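Local coordinates for protein mercuric reductase (Metallosphaera sedula, PDB 4YWO) that probably reduces mercuric ion to elemental mercury at the expense of NADPH, working as an FAD-containing homodimer, at residues E214-I224 / R387-T395; T426-V434 / L444-R452. All coordinates share one frame; numbering follows the deposited sequence.

How the contacts relate
Both contacts use the antiparallel sheet of the C-terminal dimerisation domain, and strand 390-396 is the piece they share. In contact 1 this strand and the turn before it receive helix 215-227 from the nucleotide-binding part of the chain; in contact 2 the short helix 427-431 crosses helix 442-449, which lies against the same strand. The centres are 19 Å apart, yet the contacts touch: Met393 and Val391 pack on Val447, with Met393 CE 3.6 Å from Val447 CG1. Contact 1 lies away from the known sites. Contact 2 is nearer, the side chain of Arg445 standing about 9 Å from that of Phe437, an FAD-binding residue, and about 12 Å from a bound FAD.

Contact 1: residues E214-I224 / R387-T395; sequences EPEASVEARRI and RLGFVKMVT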
loop_
_atom_site.group_PDB
_atom_site.type_symbol
_atom_site.label_atom_id
_atom_site.label_comp_id
_atom_site.label_asym_id
_atom_site.label_seq_id
_atom_site.Cartn_x
_atom_site.Cartn_y
_atom_site.Cartn_z
ATOM N N GLU A 214 10.821 2.628 -17.316
ATOM C CA GLU A 214 12.158 3.231 -16.944
ATOM C C GLU A 214 13.218 2.131 -17.109
ATOM O O GLU A 214 13.050 0.949 -16.828
ATOM C CB GLU A 214 12.182 3.713 -15.499
ATOM C CG GLU A 214 11.309 4.942 -15.296
ATOM C CD GLU A 214 11.926 6.239 -15.721
ATOM O OE1 GLU A 214 13.000 6.208 -16.327
ATOM O OE2 GLU A 214 11.338 7.310 -15.473
ATOM N N PRO A 215 14.447 2.566 -17.581
ATOM C CA PRO A 215 15.553 1.586 -17.632
ATOM C C PRO A 215 15.807 0.736 -16.409
ATOM O O PRO A 215 16.028 -0.490 -16.500
ATOM C CB PRO A 215 16.795 2.482 -17.844
ATOM C CG PRO A 215 16.292 3.736 -18.364
ATOM C CD PRO A 215 14.833 3.895 -17.981
ATOM N N GLU A 216 15.736 1.368 -15.231
ATOM C CA GLU A 216 15.859 0.665 -13.989
ATOM C C GLU A 216 14.808 -0.479 -13.898
ATOM O O GLU A 216 15.121 -1.543 -13.309
ATOM C CB GLU A 216 15.735 1.616 -12.785
ATOM C CG GLU A 216 16.873 2.636 -12.684
ATOM C CD GLU A 216 16.645 3.918 -13.415
ATOM O OE1 GLU A 216 15.785 4.071 -14.333
ATOM O OE2 GLU A 216 17.359 4.838 -12.979
ATOM N N ALA A 217 13.612 -0.236 -14.330
ATOM C CA ALA A 217 12.584 -1.278 -14.289
ATOM C C ALA A 217 12.912 -2.473 -15.181
ATOM O O ALA A 217 12.734 -3.636 -14.803
ATOM C CB ALA A 217 11.207 -0.709 -14.529
ATOM N N SER A 218 13.414 -2.185 -16.409
ATOM C CA SER A 218 13.817 -3.290 -17.302
ATOM C C SER A 218 14.908 -4.148 -16.656
ATOM O O SER A 218 14.889 -5.394 -16.786
ATOM C CB SER A 218 14.325 -2.685 -18.609
ATOM O OG SER A 218 13.311 -2.002 -19.305
ATOM N N VAL A 219 15.906 -3.519 -15.989
ATOM C CA VAL A 219 16.907 -4.280 -15.221
ATOM C C VAL A 219 16.343 -5.215 -14.177
ATOM O O VAL A 219 16.685 -6.406 -14.104
ATOM C CB VAL A 219 17.948 -3.354 -14.602
ATOM C CG1 VAL A 219 18.863 -4.095 -13.637
ATOM C CG2 VAL A 219 18.709 -2.586 -15.671
ATOM N N GLU A 220 15.438 -4.632 -13.347
ATOM C CA GLU A 220 14.813 -5.374 -12.308
ATOM C C GLU A 220 13.962 -6.500 -12.850
ATOM O O GLU A 220 13.948 -7.589 -12.285
ATOM C CB GLU A 220 13.963 -4.524 -11.345
ATOM C CG GLU A 220 14.660 -3.438 -10.543
ATOM C CD GLU A 220 15.748 -3.789 -9.623
ATOM O OE1 GLU A 220 16.313 -4.919 -9.683
ATOM O OE2 GLU A 220 16.074 -2.900 -8.754
ATOM N N ALA A 221 13.257 -6.267 -13.988
ATOM C CA ALA A 221 12.369 -7.281 -14.621
ATOM C C ALA A 221 13.188 -8.545 -14.923
ATOM O O ALA A 221 12.777 -9.681 -14.618
ATOM C CB ALA A 221 11.691 -6.728 -15.824
ATOM N N ARG A 222 14.402 -8.358 -15.502
ATOM C CA ARG A 222 15.232 -9.497 -15.747
ATOM C C ARG A 222 15.638 -10.257 -14.532
ATOM O O ARG A 222 15.603 -11.510 -14.471
ATOM C CB ARG A 222 16.423 -9.086 -16.663
ATOM C CG ARG A 222 17.194 -10.319 -16.981
ATOM C CD ARG A 222 18.581 -10.149 -17.588
ATOM N NE ARG A 222 18.434 -9.906 -18.965
ATOM C CZ ARG A 222 18.457 -10.805 -19.919
ATOM N NH1 ARG A 222 18.704 -12.096 -19.686
ATOM N NH2 ARG A 222 18.370 -10.383 -21.128
ATOM N N ARG A 223 16.017 -9.544 -13.451
ATOM C CA ARG A 223 16.422 -10.138 -12.207
ATOM C C ARG A 223 15.298 -10.918 -11.552
ATOM O O ARG A 223 15.529 -12.032 -11.012
ATOM C CB ARG A 223 16.876 -9.085 -11.227
ATOM C CG ARG A 223 18.127 -8.427 -11.685
ATOM C CD ARG A 223 18.455 -7.397 -10.640
ATOM N NE ARG A 223 19.803 -6.842 -10.837
ATOM C CZ ARG A 223 20.141 -5.643 -10.480
ATOM N NH1 ARG A 223 19.305 -4.842 -9.820
ATOM N NH2 ARG A 223 21.390 -5.208 -10.740
ATOM N N ILE A 224 14.081 -10.343 -11.634
ATOM C CA ILE A 224 12.885 -10.996 -11.076
ATOM C C ILE A 224 12.640 -12.281 -11.767
ATOM O O ILE A 224 12.412 -13.313 -11.118
ATOM C CB ILE A 224 11.682 -10.064 -11.076
ATOM C CG1 ILE A 224 11.997 -8.882 -10.129
ATOM C CG2 ILE A 224 10.415 -10.812 -10.591
ATOM C CD1 ILE A 224 11.078 -7.676 -10.336
ATOM N N ARG A 387 14.603 -6.576 -0.333
ATOM C CA ARG A 387 15.444 -5.423 -0.587
ATOM C C ARG A 387 15.643 -5.107 -2.082
ATOM O O ARG A 387 16.088 -3.989 -2.355
ATOM C CB ARG A 387 16.861 -5.648 0.026
ATOM C CG ARG A 387 16.811 -5.727 1.547
ATOM C CD ARG A 387 18.214 -6.033 2.003
ATOM N NE ARG A 387 18.462 -5.785 3.383
ATOM C CZ ARG A 387 18.175 -6.553 4.415
ATOM N NH1 ARG A 387 17.388 -7.670 4.297
ATOM N NH2 ARG A 387 18.656 -6.129 5.624
ATOM N N LEU A 388 15.278 -5.987 -3.015
ATOM C CA LEU A 388 15.402 -5.712 -4.424
ATOM C C LEU A 388 14.426 -4.593 -4.836
ATOM O O LEU A 388 13.269 -4.588 -4.358
ATOM C CB LEU A 388 15.129 -6.964 -5.222
ATOM C CG LEU A 388 15.285 -6.788 -6.732
ATOM C CD1 LEU A 388 15.791 -8.032 -7.457
ATOM C CD2 LEU A 388 14.007 -6.305 -7.382
ATOM N N GLY A 389 14.914 -3.631 -5.569
ATOM C CA GLY A 389 14.047 -2.618 -6.142
ATOM C C GLY A 389 14.484 -1.222 -5.942
ATOM O O GLY A 389 15.591 -0.938 -5.487
ATOM N N PHE A 390 13.589 -0.319 -6.256
ATOM C CA PHE A 390 13.830 1.084 -6.225
ATOM C C PHE A 390 12.579 1.906 -6.279
ATOM O O PHE A 390 11.500 1.405 -6.627
ATOM C CB PHE A 390 14.757 1.535 -7.410
ATOM C CG PHE A 390 14.084 1.439 -8.749
ATOM C CD1 PHE A 390 13.281 2.474 -9.237
ATOM C CD2 PHE A 390 14.015 0.228 -9.426
ATOM C CE1 PHE A 390 12.556 2.315 -10.429
ATOM C CE2 PHE A 390 13.322 0.075 -10.607
ATOM C CZ PHE A 390 12.562 1.094 -11.105
ATOM N N VAL A 391 12.722 3.183 -5.977
ATOM C CA VAL A 391 11.636 4.171 -6.212
ATOM C C VAL A 391 12.272 5.339 -6.975
ATOM O O VAL A 391 13.301 5.899 -6.544
ATOM C CB VAL A 391 10.921 4.642 -4.925
ATOM C CG1 VAL A 391 9.816 5.563 -5.283
ATOM C CG2 VAL A 391 10.378 3.456 -4.249
ATOM N N LYS A 392 11.677 5.690 -8.118
ATOM C CA LYS A 392 12.172 6.825 -8.939
ATOM C C LYS A 392 11.081 7.866 -9.024
ATOM O O LYS A 392 9.909 7.548 -9.281
ATOM C CB LYS A 392 12.492 6.360 -10.324
ATOM C CG LYS A 392 13.121 7.390 -11.239
ATOM C CD LYS A 392 13.625 6.658 -12.511
ATOM C CE LYS A 392 14.468 7.562 -13.328
ATOM N NZ LYS A 392 14.995 6.834 -14.537
ATOM N N MET A 393 11.451 9.105 -8.814
ATOM C CA MET A 393 10.526 10.246 -8.814
ATOM C C MET A 393 10.994 11.286 -9.796
ATOM O O MET A 393 12.220 11.539 -9.855
ATOM C CB MET A 393 10.344 10.798 -7.404
ATOM C CG MET A 393 9.343 11.982 -7.228
ATOM S SD MET A 393 9.107 12.455 -5.535
ATOM C CE MET A 393 7.988 11.166 -5.020
ATOM N N VAL A 394 10.090 11.803 -10.594
ATOM C CA VAL A 394 10.401 12.778 -11.618
ATOM C C VAL A 394 9.594 14.036 -11.409
ATOM O O VAL A 394 8.384 13.959 -11.165
ATOM C CB VAL A 394 10.078 12.238 -13.004
ATOM C CG1 VAL A 394 10.423 13.227 -14.101
ATOM C CG2 VAL A 394 10.665 10.857 -13.302
ATOM N N THR A 395 10.256 15.218 -11.407
ATOM C CA THR A 395 9.490 16.479 -11.188
ATOM C C THR A 395 9.690 17.356 -12.410
ATOM O O THR A 395 10.692 17.256 -13.093
ATOM C CB THR A 395 9.892 17.295 -9.942
ATOM O OG1 THR A 395 11.296 17.715 -10.093
ATOM C CG2 THR A 395 9.752 16.458 -8.651
HETATM O O HOH W 1 17.637 -3.611 -6.769
#
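Phe390 lies against the first turns of helix 215-227 and makes the tight part of the contact. Glu216 CB sits over one face of the Phe390 ring in a CH-pi contact, 3.8 Å from the centroid, while Glu220 CG comes up at the ring edge, 3.8 Å from Phe390 CE2. The Glu220 carboxylate is turned almost coplanar with the ring, 10° apart. Beside this, Lys392 reaches out fully extended from a CG anti to the backbone N (chi1 -175°), which carries its ammonium between two glutamates. Lys392 NZ bonds to Glu214 OE1 at 2.8 Å from above that carboxylate plane, and to Glu216 OE1 at 2.9 Å on the syn side. Glu214, the N-cap residue, spends its other oxygen on the backbone N of Glu358.

Toward Arg223 the packing slackens. Leu388 CD1 stands 4.1 Å from Arg223 CB, and the exposed arginine pairs through Arg223 NH1 with Glu220 OE1 at 3.0 Å. A water bridges the two segments, donating to Glu220 OE2 and accepting from Gly389 N, whose own approach to that oxygen is too poorly angled for a bond. Helix and strand run nearly antiparallel, 164° between their directions, in a helix-on-sheet interface that joins the Rossmann-type nucleotide-binding region to the dimerisation domain of a pyridine nucleotide-disulphide oxidoreductase.

Contact 2: residues T426-V434 / L444-R452; sequences TVHDLIDTV and LRLVALAFR
Arg445 links the helices through one edge of its guanidinium, where NE and NH2 converge on the backbone oxygen of Ile431. Arg445 NE bonds to Ile431 O at 2.8 Å and Arg445 NH2 to the same oxygen at 3.1 Å, both with the oxygen in the guanidinium plane. The NE bond is the straighter, at 160°, although NH2 is the donor that lies in the carbonyl plane, on a lone pair. The arginine chain runs out straight from CA, with chi1 at 176° setting CG trans to the backbone N, and takes the group past the carbonyl oxygen of Leu430; the paired bonds restrain its rotation. On the way Arg445 CD passes 3.3 Å from Thr433 O.

The apolar contacts centre on the Ala448 methyl, where the helix axes come within 8.6 Å. Leu430 CB and Ile431 CG1 both meet this methyl, and Val427 CB flanks it, while Ile431 CG2 rests on Leu449 CD2. The two helices cross steeply, their directions 129° apart, as part of the helical layer covering the antiparallel sheet of the dimerisation domain: Val447 and Leu446 pack on Leu373 of strand 368-374, and Leu430 on Ile400 of strand 399-407.

The aromatic contribution comes from Phe451. Val427 CG1 lies over one face of the Phe451 ring, 4.0 Å from the centroid and displaced toward the rim, a CH-pi contact; Phe451 also packs on Thr395.

Bonds within 426-434 cap the first helix. Thr426 and Asp429 form a capping box, Thr426 N donating to Asp429 OD2 and Asp429 N to Thr426 OG1. Farther along, Thr433 OG1 donates to Asp429 O. A link to the second subunit comes from Asp432, which makes a salt bridge to Arg319 of that chain.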
loop_
_atom_site.group_PDB
_atom_site.type_symbol
_atom_site.label_atom_id
_atom_site.label_comp_id
_atom_site.label_asym_id
_atom_site.label_seq_id
_atom_site.Cartn_x
_atom_site.Cartn_y
_atom_site.Cartn_z
ATOM N N THR A 426 4.342 19.109 -4.705
ATOM C CA THR A 426 5.762 19.302 -4.843
ATOM C C THR A 426 6.430 18.267 -3.949
ATOM O O THR A 426 5.858 17.657 -2.981
ATOM C CB THR A 426 6.141 20.728 -4.413
ATOM O OG1 THR A 426 5.873 20.862 -3.015
ATOM C CG2 THR A 426 5.342 21.739 -5.174
ATOM N N VAL A 427 7.766 18.166 -4.053
ATOM C CA VAL A 427 8.490 17.394 -3.076
ATOM C C VAL A 427 8.308 17.900 -1.631
ATOM O O VAL A 427 8.175 17.122 -0.718
ATOM C CB VAL A 427 9.996 17.116 -3.414
ATOM C CG1 VAL A 427 10.167 16.536 -4.818
ATOM C CG2 VAL A 427 10.776 18.346 -3.184
ATOM N N HIS A 428 8.203 19.221 -1.415
ATOM C CA HIS A 428 7.971 19.677 -0.016
ATOM C C HIS A 428 6.688 19.251 0.491
ATOM O O HIS A 428 6.582 19.003 1.654
ATOM C CB HIS A 428 8.042 21.216 0.016
ATOM C CG HIS A 428 9.436 21.715 -0.224
ATOM N ND1 HIS A 428 9.874 22.140 -1.466
ATOM C CD2 HIS A 428 10.518 21.761 0.591
ATOM C CE1 HIS A 428 11.152 22.475 -1.392
ATOM N NE2 HIS A 428 11.559 22.267 -0.151
ATOM N N ASP A 429 5.689 19.124 -0.359
ATOM C CA ASP A 429 4.352 18.626 0.056
ATOM C C ASP A 429 4.475 17.201 0.591
ATOM O O ASP A 429 3.893 16.863 1.614
ATOM C CB ASP A 429 3.300 18.607 -1.054
ATOM C CG ASP A 429 2.878 20.030 -1.550
ATOM O OD1 ASP A 429 2.806 20.914 -0.647
ATOM O OD2 ASP A 429 2.511 20.161 -2.753
ATOM N N LEU A 430 5.245 16.402 -0.060
ATOM C CA LEU A 430 5.466 15.052 0.454
ATOM C C LEU A 430 6.284 15.043 1.718
ATOM O O LEU A 430 6.022 14.294 2.655
ATOM C CB LEU A 430 6.094 14.178 -0.605
ATOM C CG LEU A 430 5.210 13.411 -1.533
ATOM C CD1 LEU A 430 4.342 12.411 -0.767
ATOM C CD2 LEU A 430 4.284 14.341 -2.286
ATOM N N ILE A 431 7.363 15.823 1.758
ATOM C CA ILE A 431 8.137 15.939 2.963
ATOM C C ILE A 431 7.328 16.342 4.190
ATOM O O ILE A 431 7.556 15.810 5.306
ATOM C CB ILE A 431 9.347 16.863 2.702
ATOM C CG1 ILE A 431 10.193 16.178 1.634
ATOM C CG2 ILE A 431 10.159 17.078 3.982
ATOM C CD1 ILE A 431 11.236 17.071 1.037
ATOM N N ASP A 432 6.354 17.244 3.946
ATOM C CA ASP A 432 5.486 17.752 5.021
ATOM C C ASP A 432 4.393 16.786 5.490
ATOM O O ASP A 432 3.716 17.039 6.487
ATOM C CB ASP A 432 4.837 19.051 4.582
ATOM C CG ASP A 432 5.794 20.224 4.585
ATOM O OD1 ASP A 432 6.895 20.104 5.173
ATOM O OD2 ASP A 432 5.381 21.287 3.990
ATOM N N THR A 433 4.204 15.691 4.789
ATOM C CA THR A 433 3.177 14.670 5.103
ATOM C C THR A 433 3.837 13.557 5.888
ATOM O O THR A 433 4.721 12.868 5.340
ATOM C CB THR A 433 2.624 14.065 3.847
ATOM O OG1 THR A 433 2.026 15.125 3.062
ATOM C CG2 THR A 433 1.492 13.086 4.166
ATOM N N VAL A 434 3.452 13.467 7.170
ATOM C CA VAL A 434 3.958 12.400 8.048
ATOM C C VAL A 434 3.405 11.053 7.521
ATOM O O VAL A 434 2.186 10.884 7.364
ATOM C CB VAL A 434 3.585 12.666 9.507
ATOM C CG1 VAL A 434 4.108 11.582 10.431
ATOM C CG2 VAL A 434 4.149 14.075 9.922
ATOM N N LEU A 444 8.085 6.875 -0.759
ATOM C CA LEU A 444 7.673 8.071 -1.535
ATOM C C LEU A 444 8.211 9.346 -0.887
ATOM O O LEU A 444 8.665 10.230 -1.566
ATOM C CB LEU A 444 6.144 8.149 -1.660
ATOM C CG LEU A 444 5.595 6.983 -2.485
ATOM C CD1 LEU A 444 4.079 7.023 -2.423
ATOM C CD2 LEU A 444 5.984 7.100 -3.944
ATOM N N ARG A 445 8.203 9.395 0.440
ATOM C CA ARG A 445 8.729 10.572 1.117
ATOM C C ARG A 445 10.265 10.509 1.130
ATOM O O ARG A 445 10.903 11.525 0.969
ATOM C CB ARG A 445 8.121 10.655 2.547
ATOM C CG ARG A 445 8.675 11.803 3.412
ATOM C CD ARG A 445 7.837 12.020 4.704
ATOM N NE ARG A 445 8.386 13.160 5.405
ATOM C CZ ARG A 445 9.500 13.135 6.096
ATOM N NH1 ARG A 445 10.222 12.012 6.225
ATOM N NH2 ARG A 445 9.889 14.272 6.642
ATOM N N LEU A 446 10.858 9.322 1.226
ATOM C CA LEU A 446 12.309 9.237 1.220
ATOM C C LEU A 446 12.885 9.623 -0.059
ATOM O O LEU A 446 13.974 10.347 -0.113
ATOM C CB LEU A 446 12.744 7.821 1.586
ATOM C CG LEU A 446 12.407 7.330 3.006
ATOM C CD1 LEU A 446 12.633 5.848 3.138
ATOM C CD2 LEU A 446 13.215 8.183 4.015
ATOM N N VAL A 447 12.268 9.247 -1.174
ATOM C CA VAL A 447 12.800 9.740 -2.430
ATOM C C VAL A 447 12.599 11.225 -2.611
ATOM O O VAL A 447 13.413 11.910 -3.261
ATOM C CB VAL A 447 12.279 8.905 -3.653
ATOM C CG1 VAL A 447 10.838 9.162 -3.971
ATOM C CG2 VAL A 447 13.145 9.075 -4.903
ATOM N N ALA A 448 11.506 11.781 -2.109
ATOM C CA ALA A 448 11.302 13.262 -2.097
ATOM C C ALA A 448 12.473 13.953 -1.335
ATOM O O ALA A 448 12.962 15.047 -1.831
ATOM C CB ALA A 448 9.951 13.587 -1.427
ATOM N N LEU A 449 12.881 13.408 -0.228
ATOM C CA LEU A 449 13.986 13.952 0.592
ATOM C C LEU A 449 15.315 13.965 -0.216
ATOM O O LEU A 449 16.212 14.804 -0.002
ATOM C CB LEU A 449 14.169 13.180 1.845
ATOM C CG LEU A 449 13.144 13.460 2.940
ATOM C CD1 LEU A 449 13.248 12.399 3.980
ATOM C CD2 LEU A 449 13.382 14.816 3.589
ATOM N N ALA A 450 15.411 13.049 -1.180
ATOM C CA ALA A 450 16.622 12.927 -2.023
ATOM C C ALA A 450 16.822 14.093 -2.930
ATOM O O ALA A 450 17.954 14.221 -3.491
ATOM C CB ALA A 450 16.633 11.632 -2.822
ATOM N N PHE A 451 15.844 14.980 -3.122
ATOM C CA PHE A 451 15.890 16.059 -4.058
ATOM C C PHE A 451 16.848 17.109 -3.540
ATOM O O PHE A 451 17.621 17.661 -4.298
ATOM C CB PHE A 451 14.553 16.647 -4.462
ATOM C CG PHE A 451 13.895 15.810 -5.560
ATOM C CD1 PHE A 451 13.322 14.597 -5.214
ATOM C CD2 PHE A 451 14.039 16.068 -6.925
ATOM C CE1 PHE A 451 12.799 13.833 -6.179
ATOM C CE2 PHE A 451 13.473 15.342 -7.900
ATOM C CZ PHE A 451 12.852 14.092 -7.534
ATOM N N ARG A 452 16.923 17.223 -2.245
ATOM C CA ARG A 452 17.944 18.177 -1.755
ATOM C C ARG A 452 18.958 17.516 -0.852
ATOM O O ARG A 452 20.142 17.814 -0.947
ATOM C CB ARG A 452 17.243 19.385 -1.166
ATOM C CG ARG A 452 16.732 20.334 -2.238
ATOM C CD ARG A 452 17.870 20.819 -3.152
ATOM N NE ARG A 452 17.409 21.570 -4.332
ATOM C CZ ARG A 452 17.015 21.068 -5.522
ATOM N NH1 ARG A 452 16.964 19.754 -5.803
ATOM N NH2 ARG A 452 16.634 21.924 -6.470
#